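Side-chain contacts in glutamate receptor kainate-like protein (Pleurobrachia bachei, PDB 4ZDM), which binds glycine in the ligand-binding domain of a ctenophore ionotropic glutamate receptor, probably as the agonist that gates its ion channel: residues Val45-Gln50 and Asp232-Gly237; Ala94-Ala99 and Ile189-Gly194; Ala154-Ala159 and Thr211-Glu216. One frame throughout, in Å; residues are numbered along the deposited sequence.

Interaction 1 (Val45-Gln50 and Asp232-Gly237); sequences VSMMSQ and DTFMLG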
loop_
_atom_site.group_PDB
_atom_site.type_symbol
_atom_site.label_atom_id
_atom_site.label_comp_id
_atom_site.label_asym_id
_atom_site.label_seq_id
_atom_site.Cartn_x
_atom_site.Cartn_y
_atom_site.Cartn_z
ATOM N N VAL A 45 3.257 -5.821 -17.176
ATOM C CA VAL A 45 3.385 -4.875 -16.084
ATOM C C VAL A 45 4.751 -4.180 -16.089
ATOM O O VAL A 45 4.822 -2.983 -15.786
ATOM C CB VAL A 45 3.099 -5.572 -14.717
ATOM C CG1 VAL A 45 3.559 -4.728 -13.540
ATOM C CG2 VAL A 45 1.601 -5.902 -14.608
ATOM N N SER A 46 5.822 -4.920 -16.349
ATOM C CA SER A 46 7.129 -4.291 -16.428
ATOM C C SER A 46 7.163 -3.201 -17.486
ATOM O O SER A 46 7.640 -2.084 -17.215
ATOM C CB SER A 46 8.164 -5.354 -16.674
ATOM O OG SER A 46 9.433 -4.735 -16.828
ATOM N N MET A 47 6.637 -3.479 -18.668
ATOM C CA MET A 47 6.606 -2.469 -19.708
ATOM C C MET A 47 5.692 -1.303 -19.342
ATOM O O MET A 47 5.990 -0.141 -19.622
ATOM C CB MET A 47 6.168 -3.100 -21.038
ATOM C CG MET A 47 7.107 -4.124 -21.570
ATOM S SD MET A 47 6.593 -4.720 -23.206
ATOM C CE MET A 47 4.799 -4.794 -22.988
ATOM N N MET A 48 4.565 -1.607 -18.704
ATOM C CA MET A 48 3.643 -0.557 -18.288
ATOM C C MET A 48 4.266 0.366 -17.256
ATOM O O MET A 48 4.075 1.574 -17.314
ATOM C CB MET A 48 2.364 -1.219 -17.749
ATOM C CG MET A 48 1.259 -0.262 -17.446
ATOM S SD MET A 48 -0.177 -1.023 -16.667
ATOM C CE MET A 48 -0.932 -1.820 -18.052
ATOM N N SER A 49 4.994 -0.197 -16.311
ATOM C CA SER A 49 5.600 0.613 -15.284
ATOM C C SER A 49 6.608 1.580 -15.879
ATOM O O SER A 49 6.728 2.724 -15.448
ATOM C CB SER A 49 6.258 -0.274 -14.252
ATOM O OG SER A 49 7.478 -0.825 -14.762
ATOM N N GLN A 50 7.347 1.100 -16.874
ATOM C CA GLN A 50 8.383 1.948 -17.515
ATOM C C GLN A 50 7.724 3.081 -18.253
ATOM O O GLN A 50 8.142 4.235 -18.138
ATOM C CB GLN A 50 9.230 1.085 -18.438
ATOM C CG GLN A 50 10.316 1.834 -19.136
ATOM C CD GLN A 50 11.162 0.887 -19.968
ATOM O OE1 GLN A 50 10.745 -0.241 -20.264
ATOM N NE2 GLN A 50 12.362 1.327 -20.327
ATOM N N ASP A 232 -5.376 2.090 -19.654
ATOM C CA ASP A 232 -6.127 1.721 -20.880
ATOM C C ASP A 232 -5.363 2.086 -22.150
ATOM O O ASP A 232 -5.287 1.279 -23.070
ATOM C CB ASP A 232 -7.488 2.383 -20.888
ATOM C CG ASP A 232 -8.490 1.769 -19.933
ATOM O OD1 ASP A 232 -8.225 0.744 -19.293
ATOM O OD2 ASP A 232 -9.602 2.371 -19.802
ATOM N N THR A 233 -4.769 3.274 -22.184
ATOM C CA THR A 233 -4.019 3.725 -23.360
ATOM C C THR A 233 -2.809 2.822 -23.561
ATOM O O THR A 233 -2.503 2.399 -24.693
ATOM C CB THR A 233 -3.627 5.164 -23.178
ATOM O OG1 THR A 233 -4.837 5.950 -23.273
ATOM C CG2 THR A 233 -2.656 5.594 -24.279
ATOM N N PHE A 234 -2.091 2.514 -22.476
ATOM C CA PHE A 234 -0.955 1.632 -22.621
ATOM C C PHE A 234 -1.376 0.258 -23.116
ATOM O O PHE A 234 -0.736 -0.321 -24.014
ATOM C CB PHE A 234 -0.207 1.486 -21.286
ATOM C CG PHE A 234 0.955 0.573 -21.397
ATOM C CD1 PHE A 234 2.140 1.045 -21.900
ATOM C CD2 PHE A 234 0.819 -0.768 -21.119
ATOM C CE1 PHE A 234 3.199 0.204 -22.119
ATOM C CE2 PHE A 234 1.932 -1.617 -21.327
ATOM C CZ PHE A 234 3.066 -1.095 -21.810
ATOM N N MET A 235 -2.439 -0.317 -22.534
ATOM C CA MET A 235 -2.848 -1.631 -22.913
ATOM C C MET A 235 -3.262 -1.684 -24.381
ATOM O O MET A 235 -2.967 -2.659 -25.094
ATOM C CB MET A 235 -3.988 -2.098 -22.011
ATOM C CG MET A 235 -4.330 -3.548 -22.151
ATOM S SD MET A 235 -3.161 -4.624 -21.301
ATOM C CE MET A 235 -3.874 -4.637 -19.662
ATOM N N LEU A 236 -3.964 -0.669 -24.818
ATOM C CA LEU A 236 -4.394 -0.627 -26.197
ATOM C C LEU A 236 -3.217 -0.603 -27.139
ATOM O O LEU A 236 -3.227 -1.235 -28.205
ATOM C CB LEU A 236 -5.289 0.569 -26.453
ATOM C CG LEU A 236 -5.782 0.721 -27.894
ATOM C CD1 LEU A 236 -6.578 -0.471 -28.435
ATOM C CD2 LEU A 236 -6.601 1.978 -27.961
ATOM N N GLY A 237 -2.179 0.116 -26.789
ATOM C CA GLY A 237 -1.035 0.170 -27.677
ATOM C C GLY A 237 -0.397 -1.177 -27.878
ATOM O O GLY A 237 -0.109 -1.600 -29.023
#
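Met48 lies against the ring of Phe234, and its path can be traced outward from the backbone. Its CA sits over one ring face, 3.7 Å from the Phe234 ring centroid and 16° off the normal, a CH-pi contact. The Met48 backbone N also approaches the ring, 3.5 Å from Phe234 CZ. From there CB passes Phe234 CE2 at 3.6 Å. With CG anti to the backbone N (chi1 -173°), the chain runs along the ring instead of leaving it, and Met48 CG reaches Phe234 CD2 at 3.7 Å. The sulfur stands obliquely to the ring, Met48 SD being 5.5 Å from the Phe234 centroid, a Met-aromatic contact. A bend at the last torsion then returns Met48 CE to Phe234 CD2, again at 3.7 Å. These residues join helix 40-52, the connection of a beta-alpha-beta crossover between parallel strands 8-13 and 54-59, to helix 228-240; the two short axes approach to 10.6 Å at 126°. Were Phe234 cut back to alanine, the Met48 chain would probably lose the surface it follows and a gap would open between the helices. Beyond the ring, Met48 CE comes within 4.4 Å of Met235 CE, and both methionines also touch Phe219 of strand 205-221. Phe234 additionally packs on Asp51 and Leu52, one turn further along helix 40-52.

Interaction 2 (Ala94-Ala99 and Ile189-Gly194); sequences ALSNNA and IDEIPG. With GLY (glycine), chain B.
Ser96 and Glu191 meet by a single hydrogen bond, Ser96 OG donating to Glu191 OE2 at 2.7 Å. The hydroxyl comes to the syn side of the carboxylate but 28° out of its plane. Between the two segments the close approaches are this bond and those made through the bound glycine. The ligand N donates to Ala94 O at 2.7 Å and to Glu191 OE1 at 2.8 Å, with a weak third bond to Ser96 OG; its atom OXT accepts from Ser96 N at 2.9 Å and 178°. The Glu191 chain is extended beyond CG (chi2 -175°), which carries the carboxylate far enough to hold serine with one oxygen and ligand with the other. Away from these atoms the contact is loose: the nearest pair of CA atoms, those of Ser96 and Glu191, is 9.2 Å apart, and Asn97 and Ile192 beyond are partly exposed. This is the interlobe cleft of the glutamate-receptor ligand-binding fold, and the direct bond across it is consistent with a closed, agonist-bound state. Arg101 and Asn148 N complete the hold on the glycine, while Asn148 ND2 is a second donor to Glu191 OE2. Strand 94-96 runs antiparallel to strand 205-221, whose Phe215 touches both Ser96 and Glu191, and helix 148-155 brings Asn148 and Pro149 against the two side chains.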
loop_
_atom_site.group_PDB
_atom_site.type_symbol
_atom_site.label_atom_id
_atom_site.label_comp_id
_atom_site.label_asym_id
_atom_site.label_seq_id
_atom_site.Cartn_x
_atom_site.Cartn_y
_atom_site.Cartn_z
ATOM N N ALA A 94 -5.014 -12.269 -15.407
ATOM C CA ALA A 94 -5.994 -12.168 -16.470
ATOM C C ALA A 94 -7.336 -12.310 -15.805
ATOM O O ALA A 94 -7.881 -13.403 -15.558
ATOM C CB ALA A 94 -5.746 -13.248 -17.538
ATOM N N LEU A 95 -7.858 -11.146 -15.410
ATOM C CA LEU A 95 -9.084 -11.110 -14.615
ATOM C C LEU A 95 -10.285 -11.028 -15.523
ATOM O O LEU A 95 -10.426 -10.100 -16.338
ATOM C CB LEU A 95 -9.080 -9.923 -13.649
ATOM C CG LEU A 95 -10.117 -9.981 -12.545
ATOM C CD1 LEU A 95 -9.827 -11.083 -11.534
ATOM C CD2 LEU A 95 -10.252 -8.633 -11.847
ATOM N N SER A 96 -11.161 -12.022 -15.429
ATOM C CA SER A 96 -12.297 -12.090 -16.304
ATOM C C SER A 96 -13.345 -11.056 -15.941
ATOM O O SER A 96 -13.792 -10.932 -14.787
ATOM C CB SER A 96 -12.903 -13.484 -16.236
ATOM O OG SER A 96 -11.847 -14.396 -16.471
ATOM N N ASN A 97 -13.797 -10.328 -16.977
ATOM C CA ASN A 97 -14.799 -9.295 -16.845
ATOM C C ASN A 97 -16.154 -9.946 -16.944
ATOM O O ASN A 97 -16.534 -10.478 -17.983
ATOM C CB ASN A 97 -14.565 -8.259 -17.948
ATOM C CG ASN A 97 -15.505 -7.113 -17.909
ATOM O OD1 ASN A 97 -16.591 -7.194 -17.328
ATOM N ND2 ASN A 97 -15.066 -5.992 -18.516
ATOM N N ASN A 98 -16.864 -9.964 -15.829
ATOM C CA ASN A 98 -18.245 -10.446 -15.807
ATOM C C ASN A 98 -19.088 -9.410 -15.102
ATOM O O ASN A 98 -18.591 -8.485 -14.415
ATOM C CB ASN A 98 -18.381 -11.847 -15.188
ATOM C CG ASN A 98 -18.010 -11.911 -13.735
ATOM O OD1 ASN A 98 -18.448 -11.104 -12.932
ATOM N ND2 ASN A 98 -17.244 -12.917 -13.382
ATOM N N ALA A 99 -20.409 -9.516 -15.279
ATOM C CA ALA A 99 -21.298 -8.478 -14.811
ATOM C C ALA A 99 -21.347 -8.392 -13.306
ATOM O O ALA A 99 -21.480 -7.285 -12.761
ATOM C CB ALA A 99 -22.722 -8.717 -15.370
ATOM N N ILE A 189 -14.627 -27.520 -16.392
ATOM C CA ILE A 189 -15.132 -26.386 -17.148
ATOM C C ILE A 189 -14.377 -25.133 -16.681
ATOM O O ILE A 189 -14.574 -24.695 -15.545
ATOM C CB ILE A 189 -16.647 -26.197 -17.005
ATOM C CG1 ILE A 189 -17.404 -27.446 -17.464
ATOM C CG2 ILE A 189 -17.055 -24.972 -17.799
ATOM C CD1 ILE A 189 -18.875 -27.449 -17.045
ATOM N N ASP A 190 -13.516 -24.612 -17.540
ATOM C CA ASP A 190 -12.727 -23.430 -17.181
ATOM C C ASP A 190 -12.406 -22.636 -18.438
ATOM O O ASP A 190 -13.158 -22.673 -19.392
ATOM C CB ASP A 190 -11.505 -23.847 -16.368
ATOM C CG ASP A 190 -10.987 -22.724 -15.467
ATOM O OD1 ASP A 190 -10.201 -21.891 -15.922
ATOM O OD2 ASP A 190 -11.378 -22.696 -14.289
ATOM N N GLU A 191 -11.352 -21.834 -18.395
ATOM C CA GLU A 191 -11.183 -20.747 -19.354
ATOM C C GLU A 191 -10.176 -21.024 -20.434
ATOM O O GLU A 191 -9.025 -21.368 -20.173
ATOM C CB GLU A 191 -10.745 -19.453 -18.644
ATOM C CG GLU A 191 -11.722 -19.027 -17.529
ATOM C CD GLU A 191 -11.363 -17.683 -16.884
ATOM O OE1 GLU A 191 -10.188 -17.249 -17.027
ATOM O OE2 GLU A 191 -12.291 -17.086 -16.268
ATOM N N ILE A 192 -10.587 -20.778 -21.672
ATOM C CA ILE A 192 -9.673 -20.709 -22.785
ATOM C C ILE A 192 -9.264 -19.244 -22.880
ATOM O O ILE A 192 -10.022 -18.386 -22.463
ATOM C CB ILE A 192 -10.323 -21.198 -24.085
ATOM C CG1 ILE A 192 -11.519 -20.314 -24.408
ATOM C CG2 ILE A 192 -10.770 -22.677 -23.965
ATOM C CD1 ILE A 192 -11.747 -20.089 -25.831
ATOM N N PRO A 193 -8.089 -18.956 -23.420
ATOM C CA PRO A 193 -7.091 -19.902 -23.943
ATOM C C PRO A 193 -6.244 -20.576 -22.901
ATOM O O PRO A 193 -5.526 -21.531 -23.216
ATOM C CB PRO A 193 -6.211 -18.998 -24.832
ATOM C CG PRO A 193 -6.272 -17.704 -24.193
ATOM C CD PRO A 193 -7.689 -17.555 -23.652
ATOM N N GLY A 194 -6.284 -20.092 -21.679
ATOM C CA GLY A 194 -5.337 -20.590 -20.684
ATOM C C GLY A 194 -5.357 -22.094 -20.510
ATOM O O GLY A 194 -4.288 -22.708 -20.327
HETATM N N GLY B . -9.188 -15.706 -14.908
HETATM C CA GLY B . -9.950 -16.265 -13.761
HETATM C C GLY B . -10.833 -15.287 -13.068
HETATM O O GLY B . -11.618 -15.648 -12.177
HETATM O OXT GLY B . -10.788 -14.056 -13.372
#

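Interaction 3 (Ala154-Ala159 and Thr211-Glu216); sequences ASNQNA and TFQPFE. With SO4 (sulfate ion), chain C.
An Asx turn near the C-terminal end of helix 148-155 presents Asn156 to Gln213, which sits where strand 205-221 turns a corner. In the turn, Asn156 OD1 accepts from Asn158 N at 2.9 Å, the donor standing 37° above the carbonyl plane. That bond fixes the rotation of the Asn156 amide and leaves ND2 on the side of Gln213. The approach across the contact is close but not bonded: Asn156 ND2 is 3.1 Å from Gln213 OE1, yet the angle is poor, and the amide planes lie 75° apart. The contact is small, with 64 Å² buried in total, and belongs to the surface. Asn158, two residues on, is the N-cap of helix 159-167, its OD1 accepting from Asp160 N; this helix supplies Tyr161, which touches both Asn156 and Gln213.

The Gln213 amide is held from its other end by a sulfate, probably from the crystallisation liquor. The bend of the side chain at chi2 (-64°) folds NE2 back to the ion that the backbone N already meets. Tyr161 OH binds it as well. One bond from Gln213 ties down the backbone, and the NE2 bond alone restrains the amide, which leaves OE1 facing Asn156. Both bonds are nearly straight and end on different oxygens: Gln213 N donates to sulfate O3 at 2.8 Å, and Gln213 NE2 to sulfate O2 at 2.9 Å.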
loop_
_atom_site.group_PDB
_atom_site.type_symbol
_atom_site.label_atom_id
_atom_site.label_comp_id
_atom_site.label_asym_id
_atom_site.label_seq_id
_atom_site.Cartn_x
_atom_site.Cartn_y
_atom_site.Cartn_z
ATOM N N ALA A 154 -23.376 -19.522 -12.740
ATOM C CA ALA A 154 -24.395 -19.372 -11.700
ATOM C C ALA A 154 -25.219 -18.124 -11.903
ATOM O O ALA A 154 -26.368 -18.073 -11.438
ATOM C CB ALA A 154 -23.752 -19.350 -10.330
ATOM N N SER A 155 -24.681 -17.118 -12.585
ATOM C CA SER A 155 -25.402 -15.862 -12.771
ATOM C C SER A 155 -26.085 -15.787 -14.134
ATOM O O SER A 155 -26.763 -14.798 -14.437
ATOM C CB SER A 155 -24.458 -14.672 -12.586
ATOM O OG SER A 155 -23.420 -14.646 -13.548
ATOM N N ASN A 156 -25.942 -16.824 -14.952
ATOM C CA ASN A 156 -26.399 -16.738 -16.336
ATOM C C ASN A 156 -27.905 -16.780 -16.451
ATOM O O ASN A 156 -28.586 -17.336 -15.593
ATOM C CB ASN A 156 -25.785 -17.839 -17.185
ATOM C CG ASN A 156 -25.899 -17.549 -18.680
ATOM O OD1 ASN A 156 -26.747 -18.126 -19.347
ATOM N ND2 ASN A 156 -25.066 -16.623 -19.204
ATOM N N GLN A 157 -28.402 -16.177 -17.527
ATOM C CA GLN A 157 -29.835 -16.136 -17.766
ATOM C C GLN A 157 -30.349 -17.529 -18.015
ATOM O O GLN A 157 -31.501 -17.819 -17.728
ATOM C CB GLN A 157 -30.161 -15.212 -18.943
ATOM C CG GLN A 157 -29.574 -15.679 -20.288
ATOM C CD GLN A 157 -29.976 -14.758 -21.464
ATOM O OE1 GLN A 157 -31.162 -14.529 -21.710
ATOM N NE2 GLN A 157 -28.985 -14.240 -22.186
ATOM N N ASN A 158 -29.488 -18.405 -18.532
ATOM C CA ASN A 158 -29.901 -19.760 -18.887
ATOM C C ASN A 158 -29.920 -20.677 -17.671
ATOM O O ASN A 158 -28.886 -20.987 -17.077
ATOM C CB ASN A 158 -28.966 -20.341 -19.939
ATOM C CG ASN A 158 -29.447 -21.668 -20.472
ATOM O OD1 ASN A 158 -30.095 -22.442 -19.771
ATOM N ND2 ASN A 158 -29.117 -21.946 -21.722
ATOM N N ALA A 159 -31.091 -21.119 -17.268
ATOM C CA ALA A 159 -31.160 -21.982 -16.117
ATOM C C ALA A 159 -30.399 -23.317 -16.287
ATOM O O ALA A 159 -30.028 -23.898 -15.282
ATOM C CB ALA A 159 -32.637 -22.267 -15.770
ATOM N N THR A 211 -16.416 -23.682 -27.684
ATOM C CA THR A 211 -16.216 -22.663 -26.652
ATOM C C THR A 211 -17.528 -21.940 -26.475
ATOM O O THR A 211 -18.320 -21.881 -27.418
ATOM C CB THR A 211 -15.048 -21.748 -27.045
ATOM O OG1 THR A 211 -13.851 -22.564 -27.051
ATOM C CG2 THR A 211 -14.880 -20.501 -26.075
ATOM N N PHE A 212 -17.812 -21.517 -25.246
ATOM C CA PHE A 212 -19.060 -20.827 -24.942
ATOM C C PHE A 212 -18.880 -19.725 -23.927
ATOM O O PHE A 212 -17.891 -19.665 -23.192
ATOM C CB PHE A 212 -20.138 -21.858 -24.472
ATOM C CG PHE A 212 -19.783 -22.660 -23.251
ATOM C CD1 PHE A 212 -18.855 -23.674 -23.301
ATOM C CD2 PHE A 212 -20.430 -22.449 -22.058
ATOM C CE1 PHE A 212 -18.536 -24.447 -22.162
ATOM C CE2 PHE A 212 -20.117 -23.239 -20.940
ATOM C CZ PHE A 212 -19.181 -24.201 -21.004
ATOM N N GLN A 213 -19.834 -18.803 -23.878
ATOM C CA GLN A 213 -19.866 -17.726 -22.908
ATOM C C GLN A 213 -18.544 -16.920 -22.885
ATOM O O GLN A 213 -17.786 -16.915 -21.895
ATOM C CB GLN A 213 -20.202 -18.238 -21.520
ATOM C CG GLN A 213 -21.648 -18.809 -21.452
ATOM C CD GLN A 213 -22.635 -17.737 -21.698
ATOM O OE1 GLN A 213 -22.585 -16.709 -21.039
ATOM N NE2 GLN A 213 -23.510 -17.927 -22.684
ATOM N N PRO A 214 -18.284 -16.194 -23.967
ATOM C CA PRO A 214 -17.047 -15.412 -24.011
ATOM C C PRO A 214 -17.019 -14.277 -23.015
ATOM O O PRO A 214 -18.065 -13.754 -22.532
ATOM C CB PRO A 214 -17.015 -14.886 -25.448
ATOM C CG PRO A 214 -18.260 -15.135 -25.993
ATOM C CD PRO A 214 -19.036 -16.116 -25.215
ATOM N N PHE A 215 -15.796 -13.834 -22.696
ATOM C CA PHE A 215 -15.587 -12.725 -21.783
ATOM C C PHE A 215 -14.229 -12.110 -22.091
ATOM O O PHE A 215 -13.351 -12.795 -22.585
ATOM C CB PHE A 215 -15.594 -13.178 -20.291
ATOM C CG PHE A 215 -14.812 -14.428 -20.058
ATOM C CD1 PHE A 215 -15.432 -15.667 -20.200
ATOM C CD2 PHE A 215 -13.472 -14.406 -19.746
ATOM C CE1 PHE A 215 -14.709 -16.840 -20.066
ATOM C CE2 PHE A 215 -12.778 -15.565 -19.613
ATOM C CZ PHE A 215 -13.386 -16.776 -19.753
ATOM N N GLU A 216 -14.081 -10.843 -21.763
ATOM C CA GLU A 216 -12.784 -10.173 -21.802
ATOM C C GLU A 216 -11.946 -10.552 -20.598
ATOM O O GLU A 216 -12.504 -10.745 -19.521
ATOM C CB GLU A 216 -12.972 -8.676 -21.855
ATOM C CG GLU A 216 -13.556 -8.176 -23.171
ATOM C CD GLU A 216 -13.541 -6.684 -23.246
ATOM O OE1 GLU A 216 -12.792 -6.127 -24.097
ATOM O OE2 GLU A 216 -14.229 -5.980 -22.440
HETATM S S SO4 C . -23.144 -19.612 -25.747
HETATM O O1 SO4 C . -22.936 -20.691 -26.729
HETATM O O2 SO4 C . -23.581 -20.224 -24.476
HETATM O O3 SO4 C . -21.917 -18.779 -25.757
HETATM O O4 SO4 C . -24.213 -18.707 -26.156
#

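How the interactions relate
Interactions 2 and 3 touch, their centres 11 Å apart, and share the sheet in which strands 94-96 and 205-221 are neighbours. Asn97 N lies 2.9 Å from Glu216 O, a probable hydrogen bond, and the Phe215 ring packs against the glycine-binding pair, with CE2 3.5 Å from Ser96 OG and CZ 3.6 Å from Glu191 CG. Only interaction 2 grips the ligand. In interaction 1 the side chain of Met235 is about 13 Å from the bound glycine; in interaction 3 the side chain of Gln213 is also about 13 Å from the bound glycine. Interaction 1 lies apart, its centre 21 Å from that of interaction 2 and 29 Å from that of interaction 3, and along the chain it encloses both.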